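Local coordinates for HutD family protein (Pseudomonas aeruginosa, PDB 1YLL) that is of unknown function but belongs to the HutD family of the cupin clan and may take part in histidine utilisation, at residues Gln148-Arg160 and Leu169-Arg181. Sequence-based numbering, arbitrary orientation.
Sequences QDGVAISLQGQPR and LCAEGLQGLQHWR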
loop_
_atom_site.group_PDB
_atom_site.type_symbol
_atom_site.label_atom_id
_atom_site.label_comp_id
_atom_site.label_asym_id
_atom_site.label_seq_id
_atom_site.Cartn_x
_atom_site.Cartn_y
_atom_site.Cartn_z
ATOM N N GLN D 148 -19.877 5.342 -2.088
ATOM C CA GLN D 148 -19.930 4.906 -0.695
ATOM C C GLN D 148 -18.563 5.074 -0.019
ATOM O O GLN D 148 -17.535 5.141 -0.680
ATOM C CB GLN D 148 -20.451 3.473 -0.657
ATOM C CG GLN D 148 -21.880 3.420 -1.195
ATOM C CD GLN D 148 -22.334 2.056 -1.625
ATOM O OE1 GLN D 148 -23.509 1.703 -1.468
ATOM N NE2 GLN D 148 -21.427 1.278 -2.192
ATOM N N ASP D 149 -18.566 5.166 1.305
ATOM C CA ASP D 149 -17.338 5.392 2.061
ATOM C C ASP D 149 -16.401 4.192 2.215
ATOM O O ASP D 149 -16.810 3.046 2.086
ATOM C CB ASP D 149 -17.707 5.899 3.466
ATOM C CG ASP D 149 -16.559 6.613 4.149
ATOM O OD1 ASP D 149 -15.415 6.123 4.074
ATOM O OD2 ASP D 149 -16.787 7.672 4.760
ATOM N N GLY D 150 -15.137 4.488 2.478
ATOM C CA GLY D 150 -14.171 3.450 2.767
ATOM C C GLY D 150 -13.236 2.917 1.713
ATOM O O GLY D 150 -12.568 1.905 1.959
ATOM N N VAL D 151 -13.144 3.578 0.561
ATOM C CA VAL D 151 -12.257 3.064 -0.469
ATOM C C VAL D 151 -10.847 3.603 -0.416
ATOM O O VAL D 151 -10.613 4.813 -0.532
ATOM C CB VAL D 151 -12.823 3.328 -1.882
ATOM C CG1 VAL D 151 -11.847 2.801 -2.945
ATOM C CG2 VAL D 151 -14.173 2.625 -2.031
ATOM N N ALA D 152 -9.895 2.692 -0.249
ATOM C CA ALA D 152 -8.492 3.064 -0.211
ATOM C C ALA D 152 -7.901 2.826 -1.603
ATOM O O ALA D 152 -8.186 1.817 -2.236
ATOM C CB ALA D 152 -7.743 2.237 0.835
ATOM N N ILE D 153 -7.060 3.750 -2.045
ATOM C CA ILE D 153 -6.460 3.660 -3.370
ATOM C C ILE D 153 -4.946 3.586 -3.349
ATOM O O ILE D 153 -4.286 4.323 -2.616
ATOM C CB ILE D 153 -6.766 4.911 -4.228
ATOM C CG1 ILE D 153 -8.249 5.243 -4.206
ATOM C CG2 ILE D 153 -6.321 4.666 -5.663
ATOM C CD1 ILE D 153 -8.577 6.572 -4.908
ATOM N N SER D 154 -4.389 2.688 -4.149
ATOM C CA SER D 154 -2.946 2.636 -4.231
ATOM C C SER D 154 -2.608 2.694 -5.716
ATOM O O SER D 154 -3.397 2.245 -6.548
ATOM C CB SER D 154 -2.409 1.366 -3.582
ATOM O OG SER D 154 -2.712 0.245 -4.370
ATOM N N LEU D 155 -1.464 3.297 -6.031
ATOM C CA LEU D 155 -0.977 3.441 -7.400
ATOM C C LEU D 155 0.460 2.915 -7.416
ATOM O O LEU D 155 1.303 3.383 -6.637
ATOM C CB LEU D 155 -1.010 4.908 -7.828
ATOM C CG LEU D 155 -0.314 5.349 -9.131
ATOM C CD1 LEU D 155 -0.843 4.563 -10.329
ATOM C CD2 LEU D 155 -0.573 6.829 -9.350
ATOM N N GLN D 156 0.733 1.968 -8.308
ATOM C CA GLN D 156 2.055 1.331 -8.407
ATOM C C GLN D 156 2.460 0.716 -7.055
ATOM O O GLN D 156 3.642 0.716 -6.683
ATOM C CB GLN D 156 3.120 2.328 -8.889
ATOM C CG GLN D 156 2.718 3.211 -10.090
ATOM C CD GLN D 156 2.511 2.457 -11.400
ATOM O OE1 GLN D 156 1.733 1.504 -11.475
ATOM N NE2 GLN D 156 3.200 2.899 -12.449
ATOM N N GLY D 157 1.472 0.196 -6.330
ATOM C CA GLY D 157 1.699 -0.452 -5.045
ATOM C C GLY D 157 1.803 0.446 -3.823
ATOM O O GLY D 157 1.938 -0.037 -2.697
ATOM N N GLN D 158 1.713 1.748 -4.046
ATOM C CA GLN D 158 1.834 2.731 -2.980
ATOM C C GLN D 158 0.494 3.350 -2.567
ATOM O O GLN D 158 -0.246 3.875 -3.406
ATOM C CB GLN D 158 2.781 3.826 -3.452
ATOM C CG GLN D 158 3.072 4.916 -2.443
ATOM C CD GLN D 158 3.807 6.088 -3.073
ATOM O OE1 GLN D 158 4.797 5.907 -3.788
ATOM N NE2 GLN D 158 3.326 7.297 -2.810
ATOM N N PRO D 159 0.166 3.301 -1.267
ATOM C CA PRO D 159 -1.109 3.892 -0.829
ATOM C C PRO D 159 -1.127 5.398 -1.110
ATOM O O PRO D 159 -0.153 6.097 -0.826
ATOM C CB PRO D 159 -1.154 3.558 0.669
ATOM C CG PRO D 159 0.318 3.393 1.037
ATOM C CD PRO D 159 0.871 2.654 -0.142
ATOM N N ARG D 160 -2.236 5.901 -1.662
ATOM C CA ARG D 160 -2.340 7.313 -1.998
ATOM C C ARG D 160 -3.485 8.015 -1.304
ATOM O O ARG D 160 -3.776 9.175 -1.606
ATOM C CB ARG D 160 -2.503 7.493 -3.513
ATOM C CG ARG D 160 -1.343 6.925 -4.320
ATOM C CD ARG D 160 -0.037 7.495 -3.815
ATOM N NE ARG D 160 0.024 8.930 -4.047
ATOM C CZ ARG D 160 0.652 9.490 -5.071
ATOM N NH1 ARG D 160 1.281 8.728 -5.953
ATOM N NH2 ARG D 160 0.631 10.808 -5.220
ATOM N N LEU D 169 -10.894 11.019 -6.326
ATOM C CA LEU D 169 -9.485 11.138 -6.629
ATOM C C LEU D 169 -9.389 11.793 -7.995
ATOM O O LEU D 169 -10.167 11.475 -8.885
ATOM C CB LEU D 169 -8.838 9.774 -6.730
ATOM C CG LEU D 169 -7.400 9.892 -7.248
ATOM C CD1 LEU D 169 -6.464 9.818 -6.060
ATOM C CD2 LEU D 169 -7.081 8.817 -8.235
ATOM N N CYS D 170 -8.461 12.728 -8.164
ATOM C CA CYS D 170 -8.277 13.338 -9.484
ATOM C C CYS D 170 -6.796 13.216 -9.796
ATOM O O CYS D 170 -5.980 13.814 -9.090
ATOM C CB CYS D 170 -8.672 14.824 -9.485
ATOM S SG CYS D 170 -8.438 15.670 -11.133
ATOM N N ALA D 171 -6.444 12.422 -10.806
ATOM C CA ALA D 171 -5.046 12.265 -11.217
ATOM C C ALA D 171 -4.902 12.716 -12.671
ATOM O O ALA D 171 -5.579 12.216 -13.574
ATOM C CB ALA D 171 -4.590 10.812 -11.071
ATOM N N GLU D 172 -4.009 13.666 -12.905
ATOM C CA GLU D 172 -3.831 14.176 -14.255
ATOM C C GLU D 172 -2.375 14.099 -14.657
ATOM O O GLU D 172 -1.512 14.028 -13.801
ATOM C CB GLU D 172 -4.276 15.643 -14.338
ATOM C CG GLU D 172 -5.736 15.888 -14.640
ATOM C CD GLU D 172 -6.032 17.378 -14.737
ATOM O OE1 GLU D 172 -5.904 18.069 -13.708
ATOM O OE2 GLU D 172 -6.379 17.855 -15.842
ATOM N N GLY D 173 -2.129 14.109 -15.957
ATOM C CA GLY D 173 -0.770 14.079 -16.468
ATOM C C GLY D 173 -0.014 12.792 -16.230
ATOM O O GLY D 173 1.219 12.794 -16.166
ATOM N N LEU D 174 -0.747 11.693 -16.080
ATOM C CA LEU D 174 -0.141 10.386 -15.858
ATOM C C LEU D 174 0.551 9.965 -17.138
ATOM O O LEU D 174 0.043 10.204 -18.232
ATOM C CB LEU D 174 -1.217 9.357 -15.480
ATOM C CG LEU D 174 -1.976 9.589 -14.163
ATOM C CD1 LEU D 174 -3.328 8.883 -14.213
ATOM C CD2 LEU D 174 -1.170 9.071 -13.004
ATOM N N GLN D 175 1.723 9.353 -16.995
ATOM C CA GLN D 175 2.521 8.915 -18.143
ATOM C C GLN D 175 2.807 7.426 -18.056
ATOM O O GLN D 175 3.326 6.966 -17.045
ATOM C CB GLN D 175 3.870 9.650 -18.175
ATOM C CG GLN D 175 3.822 11.146 -18.479
ATOM C CD GLN D 175 3.506 11.467 -19.943
ATOM O OE1 GLN D 175 3.625 10.616 -20.823
ATOM N NE2 GLN D 175 3.116 12.713 -20.204
ATOM N N GLY D 176 2.462 6.691 -19.111
ATOM C CA GLY D 176 2.716 5.263 -19.163
ATOM C C GLY D 176 1.651 4.384 -18.515
ATOM O O GLY D 176 0.603 4.849 -18.065
ATOM N N LEU D 177 1.936 3.092 -18.479
ATOM C CA LEU D 177 1.016 2.132 -17.881
ATOM C C LEU D 177 0.986 2.260 -16.352
ATOM O O LEU D 177 2.028 2.189 -15.668
ATOM C CB LEU D 177 1.457 0.726 -18.290
ATOM C CG LEU D 177 0.588 -0.438 -18.791
ATOM C CD1 LEU D 177 1.022 -1.682 -18.049
ATOM C CD2 LEU D 177 -0.921 -0.196 -18.686
ATOM N N GLN D 178 -0.217 2.422 -15.809
ATOM C CA GLN D 178 -0.422 2.561 -14.380
ATOM C C GLN D 178 -1.121 1.363 -13.779
ATOM O O GLN D 178 -2.040 0.792 -14.389
ATOM C CB GLN D 178 -1.282 3.800 -14.081
ATOM C CG GLN D 178 -0.851 5.095 -14.803
ATOM C CD GLN D 178 0.550 5.569 -14.385
ATOM O OE1 GLN D 178 1.311 6.104 -15.205
ATOM N NE2 GLN D 178 0.886 5.376 -13.125
ATOM N N HIS D 179 -0.720 0.992 -12.571
ATOM C CA HIS D 179 -1.363 -0.108 -11.880
ATOM C C HIS D 179 -2.146 0.468 -10.710
ATOM O O HIS D 179 -1.581 0.965 -9.734
ATOM C CB HIS D 179 -0.346 -1.150 -11.376
ATOM C CG HIS D 179 -0.994 -2.357 -10.788
ATOM N ND1 HIS D 179 -0.306 -3.278 -10.025
ATOM C CD2 HIS D 179 -2.281 -2.784 -10.827
ATOM C CE1 HIS D 179 -1.144 -4.218 -9.615
ATOM N NE2 HIS D 179 -2.348 -3.941 -10.090
ATOM N N TRP D 180 -3.469 0.442 -10.832
ATOM C CA TRP D 180 -4.367 0.968 -9.813
ATOM C C TRP D 180 -5.023 -0.135 -8.998
ATOM O O TRP D 180 -5.560 -1.087 -9.567
ATOM C CB TRP D 180 -5.511 1.776 -10.467
ATOM C CG TRP D 180 -5.083 2.998 -11.181
ATOM C CD1 TRP D 180 -4.885 3.153 -12.529
ATOM C CD2 TRP D 180 -4.844 4.270 -10.588
ATOM N NE1 TRP D 180 -4.547 4.450 -12.802
ATOM C CE2 TRP D 180 -4.512 5.159 -11.629
ATOM C CE3 TRP D 180 -4.884 4.741 -9.266
ATOM C CZ2 TRP D 180 -4.219 6.509 -11.396
ATOM C CZ3 TRP D 180 -4.590 6.105 -9.029
ATOM C CH2 TRP D 180 -4.266 6.957 -10.089
ATOM N N ARG D 181 -5.030 0.012 -7.672
ATOM C CA ARG D 181 -5.661 -0.975 -6.810
ATOM C C ARG D 181 -6.557 -0.292 -5.786
ATOM O O ARG D 181 -6.153 0.678 -5.162
ATOM C CB ARG D 181 -4.614 -1.833 -6.088
ATOM C CG ARG D 181 -5.281 -2.911 -5.208
ATOM C CD ARG D 181 -4.265 -3.731 -4.413
ATOM N NE ARG D 181 -3.290 -4.377 -5.274
ATOM C CZ ARG D 181 -3.573 -5.347 -6.139
ATOM N NH1 ARG D 181 -4.818 -5.800 -6.258
ATOM N NH2 ARG D 181 -2.610 -5.858 -6.898
HETATM O O HOH W 1 -1.224 -0.151 -6.969
#
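Leu155 lays its CD1 methyl over one face of the Trp180 indole, 3.9 Å from the centroid of the six-membered ring and only 7° off its normal, a CH-pi contact. With CG anti to the backbone N (chi1 169°), the forked leucine side chain can spread over the ring, its second methyl meeting CH2 of Trp180. At the edge, near the ring plane, Ile153 CG2 lies 3.9 Å from Trp180 CE3, and Leu174 CD1 also lies in plane at the rim; Trp135, from strand 132-137, stacks on the indole as well. A broad, flat tryptophan suits this buried place because several aliphatic groups can share its surface. On the other branch of Ile153, CD1 lies 3.7 Å from Leu169 CB and so joins this sheet to the one holding strand 168-171, as expected between facing sheets of a cupin-type beta-barrel. Strands 151-155 and 178-181 run antiparallel, Leu155 and Trp180 forming a non-hydrogen-bonded pair; at the neighbouring hydrogen-bonded pair, Ser154 N reaches Arg181 O at 2.9 Å and Arg181 N returns to Ser154 O. On the other side of the Leu155-Trp180 pair, Gln156 N donates to His179 O at 2.9 Å. The type I' turn Leu155-Gln158 puts both central residues, Gln156 and Gly157, at positive phi, which suits the glycine at the second place. Bent at chi2 (-66°), the Gln156 side chain folds back and brings OE1 to accept a hydrogen bond from His179 N at 2.7 Å, the donor lying above the plane of the Gln156 side-chain carbonyl. One water accepts from Gly157 N, donates to His179 O and also bonds Ser154 OG, while the His179 imidazole hydrogen-bonds through NE2 to Asp134 and stacks with the ring of His136.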